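Local structure of phenylalanyl-tRNA synthetase beta chain (Pyrococcus horikoshii, 2CXI) at residues 12-17 / 64-69; 302-307 / 314-319. The protein forms, with the alpha subunit, the enzyme that attaches phenylalanine to tRNA(Phe) using ATP, here represented by an N-terminal fragment with B3/4 and B5 domains. All coordinates share one frame; numbering follows the deposited sequence.

Interaction 1. Residues 12-17 / 64-69; sequences ERLIGR and GVARQI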
loop_
_atom_site.group_PDB
_atom_site.type_symbol
_atom_site.label_atom_id
_atom_site.label_comp_id
_atom_site.label_asym_id
_atom_site.label_seq_id
_atom_site.Cartn_x
_atom_site.Cartn_y
_atom_site.Cartn_z
ATOM N N GLU A 12 22.766 -17.418 36.042
ATOM C CA GLU A 12 23.834 -18.315 35.630
ATOM C C GLU A 12 23.774 -18.718 34.134
ATOM O O GLU A 12 24.827 -18.798 33.499
ATOM C CB GLU A 12 23.907 -19.539 36.572
ATOM C CG GLU A 12 24.321 -19.046 37.972
ATOM C CD GLU A 12 24.332 -20.089 39.072
ATOM O OE1 GLU A 12 23.656 -21.147 38.949
ATOM O OE2 GLU A 12 25.055 -19.833 40.086
ATOM N N ARG A 13 22.586 -18.954 33.588
ATOM C CA ARG A 13 22.479 -19.186 32.122
ATOM C C ARG A 13 22.910 -17.948 31.351
ATOM O O ARG A 13 23.591 -18.073 30.335
ATOM C CB ARG A 13 21.095 -19.708 31.692
ATOM C CG ARG A 13 19.899 -18.782 31.895
ATOM C CD ARG A 13 18.664 -19.131 31.048
ATOM N NE ARG A 13 17.499 -18.351 31.429
ATOM C CZ ARG A 13 16.249 -18.681 31.100
ATOM N NH1 ARG A 13 16.007 -19.777 30.371
ATOM N NH2 ARG A 13 15.237 -17.922 31.490
ATOM N N LEU A 14 22.590 -16.755 31.867
ATOM C CA LEU A 14 22.985 -15.507 31.228
ATOM C C LEU A 14 24.507 -15.241 31.294
ATOM O O LEU A 14 25.151 -14.866 30.300
ATOM C CB LEU A 14 22.164 -14.332 31.809
ATOM C CG LEU A 14 20.663 -14.294 31.489
ATOM C CD1 LEU A 14 19.983 -13.286 32.429
ATOM C CD2 LEU A 14 20.446 -13.929 29.990
ATOM N N ILE A 15 25.103 -15.464 32.471
ATOM C CA ILE A 15 26.544 -15.296 32.626
ATOM C C ILE A 15 27.260 -16.456 31.960
ATOM O O ILE A 15 28.350 -16.279 31.454
ATOM C CB ILE A 15 26.920 -15.310 34.156
ATOM C CG1 ILE A 15 26.318 -14.037 34.834
ATOM C CG2 ILE A 15 28.423 -15.407 34.311
ATOM C CD1 ILE A 15 26.108 -14.195 36.334
ATOM N N GLY A 16 26.648 -17.634 32.017
ATOM C CA GLY A 16 27.141 -18.826 31.298
ATOM C C GLY A 16 27.878 -19.805 32.221
ATOM O O GLY A 16 28.413 -20.807 31.755
ATOM N N ARG A 17 27.916 -19.503 33.529
ATOM C CA ARG A 17 28.758 -20.256 34.508
ATOM C C ARG A 17 27.938 -20.316 35.766
ATOM O O ARG A 17 27.149 -19.400 35.978
ATOM C CB ARG A 17 29.886 -19.309 34.904
ATOM C CG ARG A 17 31.187 -19.803 34.817
ATOM C CD ARG A 17 32.181 -18.669 34.854
ATOM N NE ARG A 17 32.593 -18.387 33.496
ATOM C CZ ARG A 17 33.808 -18.025 33.162
ATOM N NH1 ARG A 17 34.744 -17.873 34.109
ATOM N NH2 ARG A 17 34.076 -17.775 31.888
ATOM N N GLY A 64 20.703 -7.173 33.103
ATOM C CA GLY A 64 21.657 -6.091 33.358
ATOM C C GLY A 64 22.701 -6.487 34.405
ATOM O O GLY A 64 23.884 -6.132 34.297
ATOM N N VAL A 65 22.248 -7.233 35.411
ATOM C CA VAL A 65 23.144 -7.763 36.456
ATOM C C VAL A 65 24.192 -8.759 35.888
ATOM O O VAL A 65 25.411 -8.653 36.164
ATOM C CB VAL A 65 22.311 -8.402 37.587
ATOM C CG1 VAL A 65 23.244 -9.115 38.633
ATOM C CG2 VAL A 65 21.482 -7.350 38.265
ATOM N N ALA A 66 23.712 -9.708 35.069
ATOM C CA ALA A 66 24.553 -10.707 34.426
ATOM C C ALA A 66 25.539 -10.014 33.510
ATOM O O ALA A 66 26.690 -10.400 33.415
ATOM C CB ALA A 66 23.685 -11.674 33.631
ATOM N N ARG A 67 25.077 -8.979 32.823
ATOM C CA ARG A 67 25.950 -8.265 31.884
ATOM C C ARG A 67 27.110 -7.646 32.675
ATOM O O ARG A 67 28.267 -7.868 32.345
ATOM C CB ARG A 67 25.126 -7.195 31.130
ATOM C CG ARG A 67 25.829 -6.481 29.938
ATOM C CD ARG A 67 24.775 -5.735 29.102
ATOM N NE ARG A 67 24.043 -4.813 29.963
ATOM C CZ ARG A 67 22.769 -4.459 29.826
ATOM N NH1 ARG A 67 22.007 -4.926 28.823
ATOM N NH2 ARG A 67 22.262 -3.603 30.706
ATOM N N GLN A 68 26.809 -6.927 33.755
ATOM C CA GLN A 68 27.862 -6.365 34.584
ATOM C C GLN A 68 28.840 -7.389 35.083
ATOM O O GLN A 68 30.060 -7.169 35.033
ATOM C CB GLN A 68 27.310 -5.700 35.828
ATOM C CG GLN A 68 27.754 -4.333 35.899
ATOM C CD GLN A 68 26.727 -3.607 35.164
ATOM O OE1 GLN A 68 26.992 -2.632 34.453
ATOM N NE2 GLN A 68 25.499 -4.122 35.284
ATOM N N ILE A 69 28.305 -8.475 35.618
ATOM C CA ILE A 69 29.162 -9.556 36.118
ATOM C C ILE A 69 30.051 -10.134 35.013
ATOM O O ILE A 69 31.220 -10.438 35.260
ATOM C CB ILE A 69 28.313 -10.611 36.848
ATOM C CG1 ILE A 69 27.726 -9.983 38.112
ATOM C CG2 ILE A 69 29.145 -11.888 37.211
ATOM C CD1 ILE A 69 26.574 -10.840 38.732
#
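A66 of helix 62-72 presents its methyl group to the last turn of helix 8-15, where L14 and I15 receive it. The tight part is here: A66 CB lies 3.6 Å from L14 CB and 3.7 Å from I15 CG1, and the small residue lets the backbones close to 5.3 Å between the CA atoms of I15 and A66. One turn further along, I69 extends the seam more loosely, its CG2 3.9 Å from I15 CD1. The ethyl branch of I15 makes its contacts with A66 and I69; with CG1 beside the backbone N (chi1 -67°), it leans past A66 so that its terminal methyl reaches I69. W24 of helix 21-30 packs on both isoleucines, making this a three-helix junction in the N-terminal part of the chain. L14, only partly buried, marks the looser side of the seam. The opposite flank of helix 8-15 is polar and more open: the guanidinium of R13 is held in a salt bridge with D115, and E12 pairs with K8. With no hydrogen bond between the two segments, their direct attachment rests on the shape and burial of aliphatic groups; a weak hydrogen bond from K70 NZ to L14 O lies just beyond.

Interaction 2. Residues 302-307 / 314-319; sequences EIKELL and VEISRG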
loop_
_atom_site.group_PDB
_atom_site.type_symbol
_atom_site.label_atom_id
_atom_site.label_comp_id
_atom_site.label_asym_id
_atom_site.label_seq_id
_atom_site.Cartn_x
_atom_site.Cartn_y
_atom_site.Cartn_z
ATOM N N GLU A 302 46.646 0.859 32.499
ATOM C CA GLU A 302 45.862 0.323 33.617
ATOM C C GLU A 302 44.468 0.956 33.712
ATOM O O GLU A 302 43.456 0.257 33.933
ATOM C CB GLU A 302 46.622 0.473 34.925
ATOM C CG GLU A 302 47.784 -0.505 35.003
ATOM C CD GLU A 302 48.754 -0.167 36.109
ATOM O OE1 GLU A 302 48.968 1.033 36.397
ATOM O OE2 GLU A 302 49.290 -1.126 36.697
ATOM N N ILE A 303 44.422 2.269 33.525
ATOM C CA ILE A 303 43.148 2.987 33.529
ATOM C C ILE A 303 42.309 2.510 32.354
ATOM O O ILE A 303 41.105 2.243 32.508
ATOM C CB ILE A 303 43.334 4.521 33.480
ATOM C CG1 ILE A 303 44.096 4.992 34.734
ATOM C CG2 ILE A 303 41.939 5.208 33.401
ATOM C CD1 ILE A 303 44.548 6.420 34.679
ATOM N N LYS A 304 42.929 2.383 31.173
ATOM C CA LYS A 304 42.181 1.848 30.032
ATOM C C LYS A 304 41.506 0.492 30.356
ATOM O O LYS A 304 40.338 0.279 30.045
ATOM C CB LYS A 304 43.059 1.747 28.777
ATOM C CG LYS A 304 42.365 1.061 27.596
ATOM C CD LYS A 304 43.016 1.435 26.276
ATOM C CE LYS A 304 42.658 0.392 25.227
ATOM N NZ LYS A 304 42.831 0.940 23.903
ATOM N N GLU A 305 42.264 -0.413 30.968
ATOM C CA GLU A 305 41.797 -1.749 31.299
ATOM C C GLU A 305 40.648 -1.709 32.304
ATOM O O GLU A 305 39.737 -2.511 32.221
ATOM C CB GLU A 305 42.913 -2.570 31.923
ATOM C CG GLU A 305 44.058 -2.942 30.984
ATOM C CD GLU A 305 45.033 -3.865 31.676
ATOM O OE1 GLU A 305 46.222 -3.479 31.886
ATOM O OE2 GLU A 305 44.589 -4.977 32.049
ATOM N N LEU A 306 40.723 -0.812 33.273
ATOM C CA LEU A 306 39.633 -0.676 34.255
ATOM C C LEU A 306 38.347 -0.160 33.586
ATOM O O LEU A 306 37.265 -0.695 33.831
ATOM C CB LEU A 306 40.046 0.242 35.397
ATOM C CG LEU A 306 41.115 -0.302 36.368
ATOM C CD1 LEU A 306 41.415 0.760 37.392
ATOM C CD2 LEU A 306 40.724 -1.627 37.076
ATOM N N LEU A 307 38.471 0.864 32.738
ATOM C CA LEU A 307 37.301 1.399 32.029
ATOM C C LEU A 307 36.692 0.405 31.026
ATOM O O LEU A 307 35.482 0.393 30.825
ATOM C CB LEU A 307 37.674 2.694 31.313
ATOM C CG LEU A 307 37.962 3.891 32.231
ATOM C CD1 LEU A 307 38.534 5.002 31.359
ATOM C CD2 LEU A 307 36.712 4.373 32.952
ATOM N N VAL A 314 37.727 2.779 24.803
ATOM C CA VAL A 314 38.736 3.732 25.278
ATOM C C VAL A 314 39.835 3.875 24.207
ATOM O O VAL A 314 40.460 2.880 23.829
ATOM C CB VAL A 314 39.434 3.237 26.597
ATOM C CG1 VAL A 314 40.451 4.271 27.068
ATOM C CG2 VAL A 314 38.417 2.896 27.706
ATOM N N GLU A 315 40.022 5.109 23.740
ATOM C CA GLU A 315 41.079 5.484 22.807
ATOM C C GLU A 315 41.909 6.585 23.463
ATOM O O GLU A 315 41.414 7.685 23.673
ATOM C CB GLU A 315 40.488 5.991 21.475
ATOM C CG GLU A 315 41.427 6.939 20.722
ATOM C CD GLU A 315 40.985 7.230 19.288
ATOM O OE1 GLU A 315 40.444 8.349 19.027
ATOM O OE2 GLU A 315 41.183 6.333 18.425
ATOM N N ILE A 316 43.162 6.274 23.776
ATOM C CA ILE A 316 44.037 7.243 24.431
ATOM C C ILE A 316 44.999 7.849 23.427
ATOM O O ILE A 316 45.710 7.119 22.734
ATOM C CB ILE A 316 44.849 6.600 25.566
ATOM C CG1 ILE A 316 43.929 6.020 26.655
ATOM C CG2 ILE A 316 45.839 7.651 26.156
ATOM C CD1 ILE A 316 44.672 5.025 27.548
ATOM N N SER A 317 45.018 9.172 23.337
ATOM C CA SER A 317 46.110 9.832 22.641
ATOM C C SER A 317 46.563 11.060 23.410
ATOM O O SER A 317 45.752 11.923 23.761
ATOM C CB SER A 317 45.762 10.168 21.187
ATOM O OG SER A 317 44.603 10.975 21.100
ATOM N N ARG A 318 47.869 11.105 23.676
ATOM C CA ARG A 318 48.494 12.160 24.487
ATOM C C ARG A 318 47.829 12.382 25.854
ATOM O O ARG A 318 47.445 13.509 26.209
ATOM C CB ARG A 318 48.600 13.454 23.684
ATOM C CG ARG A 318 49.893 13.532 22.875
ATOM C CD ARG A 318 49.830 14.470 21.685
ATOM N NE ARG A 318 48.863 13.984 20.695
ATOM C CZ ARG A 318 47.627 14.464 20.527
ATOM N NH1 ARG A 318 47.177 15.470 21.278
ATOM N NH2 ARG A 318 46.835 13.934 19.594
ATOM N N GLY A 319 47.704 11.297 26.616
ATOM C CA GLY A 319 47.142 11.358 27.970
ATOM C C GLY A 319 45.645 11.653 28.073
ATOM O O GLY A 319 45.098 11.725 29.183
HETATM O O HOH W 1 44.082 3.593 23.221
#
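K304 of helix 300-309 lies along V314 of strand 313-317 and supplies both the polar and much of the apolar contact. The polar part is a hydrogen bond from K304 NZ to V314 O at 3.1 Å; the C=O...N angle is 153° and the donor is tilted out of the carbonyl plane. A water accepts a second hydrogen bond from K304 NZ, at 3.0 Å, and also one from I316 N, so the ammonium holds V314 O directly and I316 N through the water, both on one edge of the strand. That edge is the outer one of the three-stranded sheet within this chain; across the other, E315 pairs with K322 of strand 320-325. In the apolar part, K304 CG packs 3.8 Å from V314 CG1, the two side chains running past each other in opposite directions, while K304 CB meets I316 CD1 at 3.9 Å. CG of the lysine is anti to the backbone N (chi1 174°) and the chain is extended beyond it, which carries NZ past the valine to the strand backbone. Deeper in, L307 CB touches the other valine branch, CG2, at 3.7 Å. L323 of the central strand packs on both L307 and V314, and I338 and V342 of helix 335-346 also pack on L307. With an alanine here instead of K304, V314 O would probably lose this donor and the flank of V314 its cover. In this helix-turn-helix-related B5 domain, segment 302-307 thus runs nearly antiparallel (163°) to edge strand 314-317, joined by an aliphatic layer, buried at L307 and V314 and closed on its more open side by a lysine apolar along its stem and polar at its tip.

How the interactions relate
Interactions 1 and 2 belong to separate parts of the chain: their centres are 25 Å apart, and their nearest atoms are about 10 Å apart, so they do not touch. They follow in series along the sequence. Interaction 1 joins helix to helix, 47 residues apart, away from the annotated sites; interaction 2 joins a helix to a strand soon after it. Two side chains of segment 64-69 reach toward the C-terminal part: R67 makes a cation-pi contact with F328, and Q68 touches M311, in the loop between the segments of interaction 2. Interaction 2 lies nearer the predicted magnesium site shared with the alpha subunit, L307 being about 5 Å from D341 between side chains.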